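Local coordinates for putative polyphosphate kinase 2 family protein (Arthrobacter aurescens, PDB 3RHF), which probably works as a polyphosphate kinase, transferring phosphate between polyphosphate and a nucleotide, at residues Glu18-Gly23 / Val244-Lys249; Leu76-Gln81 / Val182-Asn187. All blocks are in the same frame, centred on the assembly; numbering follows the deposited sequence.

Contact 1 of 2, residues Glu18-Gly23 / Val244-Lys249; sequences EVLRVG and VVPANK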
# COMPACT_ATOMS: atom_id res chain seq x y z
N GLU A 18 -15.94 22.31 -3.03
CA GLU A 18 -16.63 23.59 -3.00
C GLU A 18 -16.50 24.22 -1.65
O GLU A 18 -15.97 25.31 -1.54
CB GLU A 18 -18.10 23.38 -3.40
CG GLU A 18 -19.11 24.52 -3.13
CD GLU A 18 -20.56 24.12 -3.55
OE1 GLU A 18 -20.72 23.64 -4.70
OE2 GLU A 18 -21.50 24.25 -2.71
N VAL A 19 -16.94 23.55 -0.60
CA VAL A 19 -16.98 24.17 0.71
C VAL A 19 -15.60 24.24 1.34
O VAL A 19 -15.37 25.10 2.18
CB VAL A 19 -18.03 23.51 1.68
CG1 VAL A 19 -19.45 23.68 1.12
CG2 VAL A 19 -17.78 22.02 1.94
N LEU A 20 -14.66 23.36 0.95
CA LEU A 20 -13.34 23.31 1.63
C LEU A 20 -12.25 24.02 0.87
O LEU A 20 -11.13 24.13 1.35
CB LEU A 20 -12.89 21.87 1.92
CG LEU A 20 -13.74 21.09 2.91
CD1 LEU A 20 -13.11 19.70 3.12
CD2 LEU A 20 -13.92 21.87 4.25
N ARG A 21 -12.59 24.52 -0.31
CA ARG A 21 -11.65 25.24 -1.21
C ARG A 21 -11.11 26.50 -0.56
O ARG A 21 -11.82 27.17 0.18
CB ARG A 21 -12.40 25.63 -2.49
CG ARG A 21 -11.56 25.79 -3.74
CD ARG A 21 -12.42 26.09 -5.02
NE ARG A 21 -11.59 26.78 -6.02
CZ ARG A 21 -11.41 28.10 -6.11
NH1 ARG A 21 -10.60 28.61 -7.05
NH2 ARG A 21 -12.03 28.95 -5.26
N VAL A 22 -9.85 26.82 -0.81
CA VAL A 22 -9.29 28.10 -0.41
C VAL A 22 -9.38 29.10 -1.57
O VAL A 22 -8.62 29.04 -2.54
CB VAL A 22 -7.85 27.94 0.06
CG1 VAL A 22 -7.16 29.30 0.20
CG2 VAL A 22 -7.83 27.15 1.33
N GLY A 23 -10.34 30.01 -1.47
CA GLY A 23 -10.64 30.96 -2.53
C GLY A 23 -10.18 32.34 -2.17
O GLY A 23 -9.57 32.55 -1.13
N VAL A 244 -8.67 23.00 2.86
CA VAL A 244 -8.41 22.91 4.28
C VAL A 244 -9.62 22.20 4.88
O VAL A 244 -10.75 22.69 4.77
CB VAL A 244 -8.25 24.30 4.91
CG1 VAL A 244 -8.33 24.18 6.45
CG2 VAL A 244 -6.94 25.00 4.43
N VAL A 245 -9.35 21.03 5.47
CA VAL A 245 -10.31 20.06 5.88
C VAL A 245 -10.28 20.01 7.41
O VAL A 245 -9.28 19.55 8.01
CB VAL A 245 -9.93 18.66 5.37
CG1 VAL A 245 -10.88 17.67 5.89
CG2 VAL A 245 -9.87 18.58 3.82
N PRO A 246 -11.35 20.47 8.07
CA PRO A 246 -11.45 20.38 9.52
C PRO A 246 -11.23 18.93 9.95
O PRO A 246 -11.87 18.04 9.40
CB PRO A 246 -12.87 20.80 9.76
CG PRO A 246 -13.13 21.78 8.77
CD PRO A 246 -12.39 21.35 7.53
N ALA A 247 -10.28 18.70 10.85
CA ALA A 247 -9.81 17.35 11.13
C ALA A 247 -9.87 16.95 12.61
O ALA A 247 -9.41 15.87 12.96
CB ALA A 247 -8.41 17.17 10.62
N ASN A 248 -10.40 17.81 13.47
CA ASN A 248 -10.58 17.42 14.87
C ASN A 248 -11.39 16.13 14.97
O ASN A 248 -11.14 15.35 15.85
CB ASN A 248 -11.28 18.52 15.74
CG ASN A 248 -10.31 19.51 16.34
OD1 ASN A 248 -9.17 19.60 15.91
ND2 ASN A 248 -10.75 20.26 17.34
N LYS A 249 -12.34 15.94 14.06
CA LYS A 249 -13.02 14.67 13.93
C LYS A 249 -12.34 13.80 12.89
O LYS A 249 -12.42 14.09 11.72
CB LYS A 249 -14.47 14.89 13.54
CG LYS A 249 -15.30 15.49 14.64
CD LYS A 249 -16.63 15.98 14.08
CE LYS A 249 -17.61 16.36 15.19
NZ LYS A 249 -17.50 17.79 15.46
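Leu20 lays its two methyl branches over the backbone and side chains of the edge strand at Val244-Pro246. Leu20 CD1 does the closest apolar touching, lying 3.5 Å from Val245 CG2, the valine branch beside its own backbone N. The other methyl reaches across the carbonyl of Val244, with Leu20 CD2 3.3 Å from Val244 O, and then Leu20 CD2 meets the proline ring at its Pro246 CD corner, 3.7 Å away. With CG set opposite the carbonyl carbon (chi1 -66°) and CD1 fully extended from CA, the fork splits over the near side of the strand, CD1 toward Val245 and CD2 past the Val244 carbonyl to Pro246. The same leucine also supplies the polar part of the contact: Val244 N donates to Leu20 O at 3.1 Å.

This strand, 242-246, is the outermost on its side of the five-stranded parallel sheet in the alpha/beta/alpha sandwich. Its inner neighbour, strand 179-187, pairs with Val245, whereas the N-terminal segment Leu20-Val22 meets the other side, where Val22 also makes a backbone hydrogen bond with Trp242. Tyr252 and Ala256 of helix 250-266 pack against Leu20 as well. Replacing this leucine with alanine removes both methyls and would probably leave Val245 CG2 and Pro246 CD without their partner and open a gap between the N-terminal segment and the strand.

Val22 makes a lighter apolar contact, its CG2 resting 3.9 Å from CG2 of Val244. The two valines cross at an angle, each presenting the branch that stands opposite its own carbonyl carbon, and Phe232 of helix 221-235 touches both.

Contact 2 of 2, residues Leu76-Gln81 / Val182-Asn187; sequences LLLILQ and VKVMLN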
# COMPACT_ATOMS: atom_id res chain seq x y z
N LEU A 76 -2.99 11.14 -11.03
CA LEU A 76 -3.47 11.91 -9.93
C LEU A 76 -2.43 11.99 -8.83
O LEU A 76 -1.67 11.08 -8.62
CB LEU A 76 -4.79 11.30 -9.41
CG LEU A 76 -5.66 12.20 -8.52
CD1 LEU A 76 -7.11 12.16 -8.87
CD2 LEU A 76 -5.51 11.83 -7.11
N LEU A 77 -2.43 13.10 -8.11
CA LEU A 77 -1.45 13.37 -7.04
C LEU A 77 -2.19 14.03 -5.87
O LEU A 77 -2.68 15.17 -5.98
CB LEU A 77 -0.31 14.28 -7.54
CG LEU A 77 0.81 14.65 -6.51
CD1 LEU A 77 1.50 13.40 -5.91
CD2 LEU A 77 1.88 15.62 -7.02
N LEU A 78 -2.26 13.26 -4.77
CA LEU A 78 -2.77 13.71 -3.52
C LEU A 78 -1.62 14.19 -2.67
O LEU A 78 -0.69 13.41 -2.39
CB LEU A 78 -3.47 12.56 -2.83
CG LEU A 78 -4.10 12.79 -1.45
CD1 LEU A 78 -5.29 13.79 -1.51
CD2 LEU A 78 -4.55 11.47 -0.86
N ILE A 79 -1.68 15.47 -2.27
CA ILE A 79 -0.75 16.08 -1.34
C ILE A 79 -1.42 16.34 -0.00
O ILE A 79 -2.36 17.14 0.08
CB ILE A 79 -0.15 17.48 -1.85
CG1 ILE A 79 0.59 17.31 -3.18
CG2 ILE A 79 0.80 18.02 -0.85
CD1 ILE A 79 1.06 18.56 -3.86
N LEU A 80 -0.87 15.71 1.04
CA LEU A 80 -1.27 15.98 2.42
C LEU A 80 -0.25 16.77 3.23
O LEU A 80 0.89 16.37 3.33
CB LEU A 80 -1.55 14.72 3.15
CG LEU A 80 -2.73 14.01 2.54
CD1 LEU A 80 -2.60 12.53 2.92
CD2 LEU A 80 -4.03 14.63 3.02
N GLN A 81 -0.69 17.88 3.82
CA GLN A 81 0.09 18.57 4.87
C GLN A 81 -0.75 18.70 6.11
O GLN A 81 -1.99 18.89 6.02
CB GLN A 81 0.46 19.97 4.41
CG GLN A 81 1.40 20.02 3.19
CD GLN A 81 2.81 19.76 3.56
OE1 GLN A 81 3.61 19.35 2.74
NE2 GLN A 81 3.14 19.98 4.81
N VAL A 182 -4.57 17.14 -6.18
CA VAL A 182 -5.47 17.36 -5.04
C VAL A 182 -4.70 17.71 -3.77
O VAL A 182 -4.08 16.81 -3.17
CB VAL A 182 -6.29 16.12 -4.76
CG1 VAL A 182 -7.00 16.29 -3.46
CG2 VAL A 182 -7.29 15.87 -5.89
N LYS A 183 -4.76 18.98 -3.34
CA LYS A 183 -3.99 19.42 -2.18
C LYS A 183 -4.89 19.53 -0.93
O LYS A 183 -5.95 20.17 -0.97
CB LYS A 183 -3.29 20.76 -2.44
CG LYS A 183 -2.39 20.77 -3.67
CD LYS A 183 -1.38 21.96 -3.71
CE LYS A 183 -2.03 23.36 -3.89
NZ LYS A 183 -1.28 24.30 -4.81
N VAL A 184 -4.49 18.89 0.15
CA VAL A 184 -5.30 18.84 1.34
C VAL A 184 -4.47 19.25 2.54
O VAL A 184 -3.33 18.78 2.76
CB VAL A 184 -5.86 17.42 1.56
CG1 VAL A 184 -6.21 17.23 3.01
CG2 VAL A 184 -7.08 17.21 0.66
N MSE A 185 -5.03 20.16 3.33
CA MSE A 185 -4.43 20.46 4.64
C MSE A 185 -5.38 20.03 5.73
O MSE A 185 -6.53 20.46 5.79
CB MSE A 185 -4.09 21.92 4.78
CG MSE A 185 -3.25 22.22 6.05
SE MSE A 185 -4.28 23.29 7.36
CE MSE A 185 -2.83 23.61 8.72
N LEU A 186 -4.90 19.13 6.57
CA LEU A 186 -5.70 18.68 7.71
C LEU A 186 -5.51 19.62 8.89
O LEU A 186 -4.42 19.70 9.44
CB LEU A 186 -5.29 17.26 8.14
CG LEU A 186 -5.33 16.19 7.09
CD1 LEU A 186 -4.81 14.95 7.75
CD2 LEU A 186 -6.74 16.04 6.55
N ASN A 187 -6.57 20.29 9.31
CA ASN A 187 -6.49 21.36 10.28
C ASN A 187 -7.07 20.90 11.65
O ASN A 187 -8.27 20.60 11.80
CB ASN A 187 -7.23 22.55 9.69
CG ASN A 187 -7.15 23.80 10.53
OD1 ASN A 187 -6.08 24.22 10.98
ND2 ASN A 187 -8.28 24.45 10.66
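Val184 sits alongside Leu80, the two side chains pointing the same way from neighbouring parallel strands at the middle of an alpha/beta/alpha sandwich with the 2-3-1-4-5 strand order of P-loop kinases. Starting at its CB, Val184 meets Leu80 CD2 at 3.6 Å. Val184 CG1 closes further on that same methyl, 3.4 Å from Leu80 CD2, while Val184 CG2 turns to Leu78 CD1 at a looser 4.4 Å. That leucine methyl is shared: with CG opposite the backbone N (chi1 179°), Leu78 carries its fork beside its own carbonyl carbon, from where Leu78 CD1 crosses to pack 3.6 Å from Val182 CG1. This face of the sheet, made by Leu78, Leu80, Val182 and Val184, is covered by helix 250-266, with Leu260 against Val184 and Leu261 against Leu78.

On the opposite face Ile79 and Lys183 run side by side, Ile79 CD1 lying 4.1 Å from Lys183 CG. Beyond that apolar stretch the lysine chain bends, and its buried NZ is taken up by a salt bridge to Glu171 and hydrogen bonds to Tyr143 OH and two backbone carbonyls. The amide end of Gln81 also leads off, to Ser141 and Glu144.

Between the strands, five backbone hydrogen bonds link Leu77, Ile79 and Gln81 with Val182, Val184 and Leu186 in regular parallel register, and the axes of the short segments cross at only 15°. At the last rung Gln81 O accepts Leu186 N at 3.0 Å and also receives a CA-H...O contact from the selenomethionine Met185, whose CA lies 3.2 Å from Gln81 O.

In the fold
Both contacts are buried and share one sheet, but contact 2 joins two interior strands close to the centre of the chain, whereas the centre of contact 1, at the outermost strand, lies about 12 Å from that of the chain. Strand 179-187 connects them: Val245 N probably bonds to Met185 O, and Ala247 N to Asn187 O. Contact 2 is a regular parallel ladder; one face is apolar, the other mixes Ile79 and Met185 with Lys183 and Gln81, whose polar ends bond elsewhere. Contact 1 buries less than half as much surface and has a single hydrogen bond across its segments, consistent with a loop meeting the sheet there. Helix 250-266 packs on both.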